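Local structure of protein tudor (Drosophila melanogaster, 3NTK) at residues 29-34 with 102-107; 56-59 with 64-67; 140-145 with 151-156. The protein recognises methylated arginines of the Piwi protein Aubergine through domains such as this last extended Tudor domain, and is required for germ cell formation. All blocks are in the same frame, centred on the assembly; numbering follows the deposited sequence.

Overall arrangement
Three contacts illustrate how chemistry follows place in an extended Tudor domain. Contact 2 belongs to the four-stranded Tudor sheet, and contact 1 fastens helix 25-38 and the loop 102-107 beside it; their centres lie about 13 Å apart, and R66 of contact 2 reaches into contact 1 with hydrogen bonds to P104 O and A105 O. Contact 3 lies in the other sheet, the OB-fold part, with its centre about 28 Å from that of contact 2. All are partly buried. Contact 1 is small and apolar, contact 2 pairs backbone bonds with aromatic packing, and contact 3, a longer hairpin, has one mainly apolar face ending in a histidine-threonine pair and one partly exposed, bearing a salt bridge.

Contact 1: 29-34 with 102-107; sequences EQMTDK and AKPARY
M31 is the helix residue that makes this contact, meeting P104 with the far end of its side chain and Y107 with the near end. The interactions are of two kinds. The first is aliphatic: the terminal methyl, M31 CE, settles on the proline ring 3.8 Å from P104 CG. It gets there because M31 CG stands anti to the M31 backbone N (chi1 172°) and the chain then bends at both chi2 and chi3, which carries the thioether across to the loop. The second is aliphatic against aromatic: M31 CB approaches Y107 CE2 at a slant, 4.1 Å away. Within the loop itself, the carbonyl oxygen A105 O sits over the centre of the phenol ring of Y107, 3.6 Å above its plane, and so occupies one face of that ring. No hydrogen bond passes between 29-34 and 102-107, and only 120 Å² of surface is buried, so the two are joined by shape and apolar contact alone. Polar fixing of the loop comes from elsewhere: R66 of strand 63-72 donates to P104 O and A105 O, while D84 accepts from Y107 N. M31 also rests on R66 and on L101 of helix 99-102, which places it where helix 25-38, the Tudor sheet and the loop leading to strand 109-113 converge.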
loop_
_atom_site.group_PDB
_atom_site.type_symbol
_atom_site.label_atom_id
_atom_site.label_comp_id
_atom_site.label_asym_id
_atom_site.label_seq_id
_atom_site.Cartn_x
_atom_site.Cartn_y
_atom_site.Cartn_z
ATOM N N GLU A 29 -2.217 -6.584 11.521
ATOM C CA GLU A 29 -3.235 -7.549 11.917
ATOM C C GLU A 29 -3.966 -7.065 13.164
ATOM O O GLU A 29 -5.164 -7.312 13.323
ATOM C CB GLU A 29 -2.602 -8.919 12.175
ATOM C CG GLU A 29 -1.945 -9.526 10.947
ATOM C CD GLU A 29 -1.540 -10.972 11.157
ATOM O OE1 GLU A 29 -0.820 -11.248 12.145
ATOM O OE2 GLU A 29 -1.940 -11.829 10.334
ATOM N N GLN A 30 -3.243 -6.380 14.048
ATOM C CA GLN A 30 -3.846 -5.836 15.260
ATOM C C GLN A 30 -4.786 -4.708 14.844
ATOM O O GLN A 30 -5.908 -4.611 15.336
ATOM C CB GLN A 30 -2.774 -5.289 16.214
ATOM C CG GLN A 30 -3.363 -4.571 17.432
ATOM C CD GLN A 30 -2.308 -4.045 18.394
ATOM O OE1 GLN A 30 -1.523 -4.811 18.954
ATOM N NE2 GLN A 30 -2.291 -2.731 18.594
ATOM N N MET A 31 -4.323 -3.856 13.932
ATOM C CA MET A 31 -5.142 -2.747 13.445
ATOM C C MET A 31 -6.431 -3.279 12.826
ATOM O O MET A 31 -7.527 -2.815 13.139
ATOM C CB MET A 31 -4.376 -1.935 12.397
ATOM C CG MET A 31 -5.214 -0.865 11.697
ATOM S SD MET A 31 -5.934 0.330 12.846
ATOM C CE MET A 31 -4.451 1.214 13.343
ATOM N N THR A 32 -6.284 -4.260 11.944
ATOM C CA THR A 32 -7.419 -4.867 11.264
ATOM C C THR A 32 -8.422 -5.452 12.256
ATOM O O THR A 32 -9.629 -5.287 12.090
ATOM C CB THR A 32 -6.934 -5.953 10.293
ATOM O OG1 THR A 32 -6.078 -5.346 9.317
ATOM C CG2 THR A 32 -8.111 -6.622 9.587
ATOM N N ASP A 33 -7.925 -6.125 13.288
ATOM C CA ASP A 33 -8.801 -6.706 14.301
ATOM C C ASP A 33 -9.560 -5.611 15.061
ATOM O O ASP A 33 -10.775 -5.710 15.258
ATOM C CB ASP A 33 -7.997 -7.553 15.298
ATOM C CG ASP A 33 -7.475 -8.847 14.689
ATOM O OD1 ASP A 33 -8.276 -9.593 14.086
ATOM O OD2 ASP A 33 -6.263 -9.126 14.824
ATOM N N LYS A 34 -8.843 -4.569 15.482
ATOM C CA LYS A 34 -9.456 -3.466 16.220
ATOM C C LYS A 34 -10.521 -2.741 15.404
ATOM O O LYS A 34 -11.551 -2.323 15.940
ATOM C CB LYS A 34 -8.392 -2.460 16.672
ATOM C CG LYS A 34 -7.443 -2.990 17.740
ATOM C CD LYS A 34 -6.500 -1.899 18.220
ATOM C CE LYS A 34 -5.493 -2.442 19.220
ATOM N NZ LYS A 34 -6.164 -3.095 20.378
ATOM N N ALA A 102 -5.727 6.325 14.659
ATOM C CA ALA A 102 -5.130 7.193 13.653
ATOM C C ALA A 102 -3.649 7.404 13.970
ATOM O O ALA A 102 -2.883 7.876 13.122
ATOM C CB ALA A 102 -5.845 8.531 13.620
ATOM N N LYS A 103 -3.243 7.041 15.185
ATOM C CA LYS A 103 -1.854 7.222 15.603
ATOM C C LYS A 103 -0.844 6.333 14.875
ATOM O O LYS A 103 0.236 6.793 14.512
ATOM C CB LYS A 103 -1.710 7.004 17.115
ATOM C CG LYS A 103 -2.452 8.017 17.970
ATOM C CD LYS A 103 -2.154 7.811 19.448
ATOM C CE LYS A 103 -3.005 8.728 20.314
ATOM N NZ LYS A 103 -2.835 10.157 19.943
ATOM N N PRO A 104 -1.166 5.043 14.677
ATOM C CA PRO A 104 -0.209 4.178 13.981
ATOM C C PRO A 104 0.084 4.648 12.566
ATOM O O PRO A 104 -0.796 5.157 11.866
ATOM C CB PRO A 104 -0.894 2.814 14.004
ATOM C CG PRO A 104 -1.682 2.865 15.278
ATOM C CD PRO A 104 -2.278 4.249 15.230
ATOM N N ALA A 105 1.331 4.477 12.146
ATOM C CA ALA A 105 1.730 4.881 10.805
ATOM C C ALA A 105 1.064 3.970 9.781
ATOM O O ALA A 105 0.613 2.877 10.119
ATOM C CB ALA A 105 3.253 4.790 10.671
ATOM N N ARG A 106 1.001 4.424 8.531
ATOM C CA ARG A 106 0.419 3.622 7.457
ATOM C C ARG A 106 1.188 2.307 7.362
ATOM O O ARG A 106 2.417 2.281 7.551
ATOM C CB ARG A 106 0.508 4.376 6.128
ATOM C CG ARG A 106 1.924 4.745 5.692
ATOM C CD ARG A 106 1.885 5.469 4.345
ATOM N NE ARG A 106 1.382 4.584 3.298
ATOM C CZ ARG A 106 0.658 4.974 2.256
ATOM N NH1 ARG A 106 0.332 6.255 2.102
ATOM N NH2 ARG A 106 0.257 4.077 1.365
ATOM N N TYR A 107 0.478 1.217 7.078
ATOM C CA TYR A 107 1.124 -0.085 6.996
ATOM C C TYR A 107 1.477 -0.576 5.595
ATOM O O TYR A 107 1.926 -1.708 5.427
ATOM C CB TYR A 107 0.313 -1.132 7.763
ATOM C CG TYR A 107 0.371 -0.900 9.256
ATOM C CD1 TYR A 107 1.597 -0.826 9.917
ATOM C CD2 TYR A 107 -0.791 -0.714 10.000
ATOM C CE1 TYR A 107 1.666 -0.568 11.284
ATOM C CE2 TYR A 107 -0.733 -0.455 11.369
ATOM C CZ TYR A 107 0.500 -0.384 12.002
ATOM O OH TYR A 107 0.570 -0.124 13.353
#

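Contact 2: 56-59 with 64-67; sequences AQFP and FYRA
The beta hairpin of strands 53-58 and 63-72, which opens the antiparallel sheet of the Tudor core, brings A56 opposite Y65 and Q57 opposite F64. A56 and Y65 are a hydrogen-bonded pair: A56 N donates to Y65 O and Y65 N to A56 O, each at 2.9 Å and nearly straight, at 166° and 169°. Q57 and F64 are the next, non-hydrogen-bonded pair, with their side chains on the other face of the sheet. There Q57 CB lies over one face of the phenyl ring, 3.7 Å from the centroid of F64, in a CH-pi contact. The extended glutamine chain runs on above the ring so that its amide stacks with the plane tilted by 24°, and Q57 NE2 bonds to E62 O in the turn. On the A56 side, A56 CB meets A67 CB at 3.7 Å. F58 CB approaches the edge of the phenol in its plane, 3.6 Å from Y65 CE2, while Y65 OH is held by D61. The rings of F58 and Y65 also meet F82, and Y65 meets F85 as well. Such a gathering of aromatic rings is consistent with the cage by which Tudor domains bind methylated arginine: F58, Y65, F82 and F85 probably form it, and pi-rich walls of this kind would suit a cationic, methylated guanidinium.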
loop_
_atom_site.group_PDB
_atom_site.type_symbol
_atom_site.label_atom_id
_atom_site.label_comp_id
_atom_site.label_asym_id
_atom_site.label_seq_id
_atom_site.Cartn_x
_atom_site.Cartn_y
_atom_site.Cartn_z
ATOM N N ALA A 56 -13.123 4.038 5.705
ATOM C CA ALA A 56 -13.940 4.001 4.504
ATOM C C ALA A 56 -14.123 2.578 3.997
ATOM O O ALA A 56 -13.264 1.718 4.185
ATOM C CB ALA A 56 -13.304 4.872 3.420
ATOM N N GLN A 57 -15.250 2.334 3.343
ATOM C CA GLN A 57 -15.527 1.006 2.829
ATOM C C GLN A 57 -15.055 0.852 1.387
ATOM O O GLN A 57 -15.320 1.700 0.542
ATOM C CB GLN A 57 -17.026 0.714 2.918
ATOM C CG GLN A 57 -17.400 -0.680 2.462
ATOM C CD GLN A 57 -18.881 -0.958 2.622
ATOM O OE1 GLN A 57 -19.722 -0.236 2.084
ATOM N NE2 GLN A 57 -19.207 -2.004 3.369
ATOM N N PHE A 58 -14.338 -0.233 1.130
ATOM C CA PHE A 58 -13.845 -0.546 -0.209
ATOM C C PHE A 58 -14.996 -1.307 -0.867
ATOM O O PHE A 58 -15.278 -2.442 -0.499
ATOM C CB PHE A 58 -12.599 -1.432 -0.098
ATOM C CG PHE A 58 -11.978 -1.796 -1.421
ATOM C CD1 PHE A 58 -12.096 -0.958 -2.525
ATOM C CD2 PHE A 58 -11.218 -2.953 -1.540
ATOM C CE1 PHE A 58 -11.458 -1.269 -3.733
ATOM C CE2 PHE A 58 -10.575 -3.275 -2.743
ATOM C CZ PHE A 58 -10.696 -2.431 -3.837
ATOM N N PRO A 59 -15.676 -0.681 -1.841
ATOM C CA PRO A 59 -16.812 -1.266 -2.567
ATOM C C PRO A 59 -16.600 -2.670 -3.117
ATOM O O PRO A 59 -17.521 -3.485 -3.137
ATOM C CB PRO A 59 -17.065 -0.254 -3.681
ATOM C CG PRO A 59 -16.651 1.040 -3.053
ATOM C CD PRO A 59 -15.358 0.653 -2.378
ATOM N N PHE A 64 -14.245 -2.345 5.718
ATOM C CA PHE A 64 -13.834 -0.995 6.108
ATOM C C PHE A 64 -12.337 -0.956 6.432
ATOM O O PHE A 64 -11.821 -1.825 7.140
ATOM C CB PHE A 64 -14.636 -0.497 7.316
ATOM C CG PHE A 64 -16.029 -0.050 6.974
ATOM C CD1 PHE A 64 -17.085 -0.953 6.979
ATOM C CD2 PHE A 64 -16.279 1.270 6.611
ATOM C CE1 PHE A 64 -18.373 -0.551 6.626
ATOM C CE2 PHE A 64 -17.564 1.683 6.255
ATOM C CZ PHE A 64 -18.611 0.766 6.263
ATOM N N TYR A 65 -11.651 0.062 5.912
ATOM C CA TYR A 65 -10.209 0.241 6.117
ATOM C C TYR A 65 -9.884 1.696 6.466
ATOM O O TYR A 65 -10.698 2.602 6.230
ATOM C CB TYR A 65 -9.437 -0.061 4.829
ATOM C CG TYR A 65 -9.613 -1.437 4.239
ATOM C CD1 TYR A 65 -8.993 -2.548 4.811
ATOM C CD2 TYR A 65 -10.365 -1.623 3.083
ATOM C CE1 TYR A 65 -9.114 -3.817 4.236
ATOM C CE2 TYR A 65 -10.495 -2.887 2.501
ATOM C CZ TYR A 65 -9.867 -3.974 3.081
ATOM O OH TYR A 65 -9.987 -5.217 2.500
ATOM N N ARG A 66 -8.685 1.923 7.002
ATOM C CA ARG A 66 -8.261 3.291 7.300
ATOM C C ARG A 66 -8.058 3.916 5.927
ATOM O O ARG A 66 -7.509 3.281 5.017
ATOM C CB ARG A 66 -6.941 3.318 8.089
ATOM C CG ARG A 66 -7.033 2.735 9.503
ATOM C CD ARG A 66 -5.906 3.253 10.396
ATOM N NE ARG A 66 -4.591 2.812 9.936
ATOM C CZ ARG A 66 -3.438 3.228 10.450
ATOM N NH1 ARG A 66 -3.425 4.104 11.448
ATOM N NH2 ARG A 66 -2.290 2.766 9.964
ATOM N N ALA A 67 -8.482 5.163 5.769
ATOM C CA ALA A 67 -8.364 5.810 4.479
ATOM C C ALA A 67 -8.127 7.312 4.559
ATOM O O ALA A 67 -8.508 7.972 5.531
ATOM C CB ALA A 67 -9.625 5.534 3.663
#

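Contact 3: 140-145 with 151-156; sequences VEILAT and HVVRLF
A classic beta bulge interrupts this hairpin: L143 and A144 both face the single residue V152. The carbonyl of V152 takes two N-H groups, a firm bond from L143 N to V152 O at 2.9 Å and a weak one from A144 N, while V152 N returns a bond to A144 O at 2.8 Å. The register moves by one residue, from I142 opposite V153 to A144 opposite V152. Before the bulge, E141 and R154 form a regular hydrogen-bonded pair; with E141 CG turned opposite its backbone N (chi1 -169°), their extended side chains run side by side. R154 NH1 makes a salt bridge to E141 OE1 at 3.2 Å, but a bent one (135°), with the carboxylate and guanidinium planes almost perpendicular at 86°. L143 comes across this arginine at about a right angle and lays CD2 over one face of its guanidinium, toward the rim, while L143 CD1 lies 3.5 Å from R154 NE. That NE is buried without a hydrogen bond, D114 offering only a long, weak ion pair. Replacing R154 with a leucine would probably leave the carboxylate of E141 without its charged mate and L143 without the flat group it packs on. On the sheet face of V140 and V153, I142 CD1 sits over the middle of the imidazole, 4.0 Å from the centroid of H151. At the ring's edge, H151 ND1 donates a weak bond to T145 OG1 at 2.7 Å. Further along, V140 CG1 touches L155 CD1 at 3.9 Å, and V140 also packs on V153, which touches F17 of strand 16-21. With strand 109-113 pairing parallel to 151-157 and strand 4-11 flanking 137-145, this bulged antiparallel hairpin forms part of the curved sheet of the OB-fold.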
loop_
_atom_site.group_PDB
_atom_site.type_symbol
_atom_site.label_atom_id
_atom_site.label_comp_id
_atom_site.label_asym_id
_atom_site.label_seq_id
_atom_site.Cartn_x
_atom_site.Cartn_y
_atom_site.Cartn_z
ATOM N N VAL A 140 13.373 -6.175 -0.212
ATOM C CA VAL A 140 13.763 -4.860 -0.691
ATOM C C VAL A 140 14.911 -4.340 0.146
ATOM O O VAL A 140 14.966 -4.573 1.356
ATOM C CB VAL A 140 12.606 -3.824 -0.609
ATOM C CG1 VAL A 140 11.529 -4.155 -1.629
ATOM C CG2 VAL A 140 12.027 -3.789 0.804
ATOM N N GLU A 141 15.850 -3.670 -0.512
ATOM C CA GLU A 141 16.965 -3.051 0.179
ATOM C C GLU A 141 16.561 -1.585 0.117
ATOM O O GLU A 141 16.364 -1.049 -0.970
ATOM C CB GLU A 141 18.280 -3.254 -0.581
ATOM C CG GLU A 141 19.518 -2.868 0.226
ATOM C CD GLU A 141 20.751 -2.629 -0.638
ATOM O OE1 GLU A 141 20.882 -3.280 -1.698
ATOM O OE2 GLU A 141 21.599 -1.798 -0.246
ATOM N N ILE A 142 16.398 -0.945 1.272
ATOM C CA ILE A 142 16.006 0.461 1.289
ATOM C C ILE A 142 17.239 1.351 1.193
ATOM O O ILE A 142 18.056 1.409 2.114
ATOM C CB ILE A 142 15.214 0.808 2.567
ATOM C CG1 ILE A 142 14.007 -0.122 2.692
ATOM C CG2 ILE A 142 14.734 2.258 2.513
ATOM C CD1 ILE A 142 13.167 0.123 3.932
ATOM N N LEU A 143 17.368 2.039 0.064
ATOM C CA LEU A 143 18.506 2.911 -0.168
ATOM C C LEU A 143 18.280 4.285 0.439
ATOM O O LEU A 143 19.231 4.966 0.823
ATOM C CB LEU A 143 18.768 3.041 -1.672
ATOM C CG LEU A 143 18.971 1.722 -2.426
ATOM C CD1 LEU A 143 19.216 2.014 -3.898
ATOM C CD2 LEU A 143 20.141 0.960 -1.834
ATOM N N ALA A 144 17.018 4.692 0.523
ATOM C CA ALA A 144 16.684 5.987 1.086
ATOM C C ALA A 144 15.182 6.193 1.184
ATOM O O ALA A 144 14.393 5.471 0.569
ATOM C CB ALA A 144 17.295 7.091 0.238
ATOM N N THR A 145 14.800 7.183 1.979
ATOM C CA THR A 145 13.402 7.538 2.158
ATOM C C THR A 145 13.312 9.016 1.795
ATOM O O THR A 145 13.960 9.854 2.423
ATOM C CB THR A 145 12.957 7.314 3.614
ATOM O OG1 THR A 145 13.037 5.917 3.921
ATOM C CG2 THR A 145 11.526 7.794 3.819
ATOM N N HIS A 151 10.107 5.223 -0.420
ATOM C CA HIS A 151 11.389 4.535 -0.292
ATOM C C HIS A 151 11.976 4.273 -1.677
ATOM O O HIS A 151 11.265 3.811 -2.566
ATOM C CB HIS A 151 11.240 3.151 0.352
ATOM C CG HIS A 151 10.922 3.165 1.812
ATOM N ND1 HIS A 151 11.605 3.944 2.720
ATOM C CD2 HIS A 151 10.053 2.418 2.535
ATOM C CE1 HIS A 151 11.172 3.676 3.940
ATOM N NE2 HIS A 151 10.231 2.753 3.855
ATOM N N VAL A 152 13.262 4.560 -1.858
ATOM C CA VAL A 152 13.935 4.244 -3.120
ATOM C C VAL A 152 14.556 2.900 -2.758
ATOM O O VAL A 152 15.301 2.808 -1.791
ATOM C CB VAL A 152 15.042 5.247 -3.471
ATOM C CG1 VAL A 152 15.805 4.755 -4.713
ATOM C CG2 VAL A 152 14.431 6.620 -3.736
ATOM N N VAL A 153 14.240 1.860 -3.520
ATOM C CA VAL A 153 14.716 0.523 -3.185
ATOM C C VAL A 153 15.317 -0.305 -4.318
ATOM O O VAL A 153 15.235 0.051 -5.489
ATOM C CB VAL A 153 13.550 -0.324 -2.599
ATOM C CG1 VAL A 153 12.835 0.444 -1.490
ATOM C CG2 VAL A 153 12.560 -0.690 -3.715
ATOM N N ARG A 154 15.934 -1.418 -3.930
ATOM C CA ARG A 154 16.485 -2.391 -4.863
ATOM C C ARG A 154 15.633 -3.612 -4.548
ATOM O O ARG A 154 15.466 -3.973 -3.379
ATOM C CB ARG A 154 17.955 -2.683 -4.578
ATOM C CG ARG A 154 18.890 -1.570 -4.989
ATOM C CD ARG A 154 20.321 -1.909 -4.618
ATOM N NE ARG A 154 21.202 -0.756 -4.771
ATOM C CZ ARG A 154 22.418 -0.672 -4.242
ATOM N NH1 ARG A 154 22.903 -1.677 -3.525
ATOM N NH2 ARG A 154 23.146 0.421 -4.420
ATOM N N LEU A 155 15.086 -4.234 -5.583
ATOM C CA LEU A 155 14.201 -5.377 -5.407
ATOM C C LEU A 155 14.881 -6.731 -5.592
ATOM O O LEU A 155 15.720 -6.910 -6.481
ATOM C CB LEU A 155 13.023 -5.250 -6.380
ATOM C CG LEU A 155 11.886 -6.274 -6.319
ATOM C CD1 LEU A 155 11.155 -6.156 -4.996
ATOM C CD2 LEU A 155 10.930 -6.038 -7.485
ATOM N N PHE A 156 14.504 -7.678 -4.741
ATOM C CA PHE A 156 15.047 -9.029 -4.794
ATOM C C PHE A 156 13.930 -10.059 -4.729
ATOM O O PHE A 156 12.847 -9.800 -4.198
ATOM C CB PHE A 156 16.016 -9.276 -3.634
ATOM C CG PHE A 156 17.191 -8.338 -3.612
ATOM C CD1 PHE A 156 17.025 -7.002 -3.263
ATOM C CD2 PHE A 156 18.461 -8.787 -3.961
ATOM C CE1 PHE A 156 18.108 -6.122 -3.265
ATOM C CE2 PHE A 156 19.552 -7.915 -3.966
ATOM C CZ PHE A 156 19.373 -6.580 -3.617
#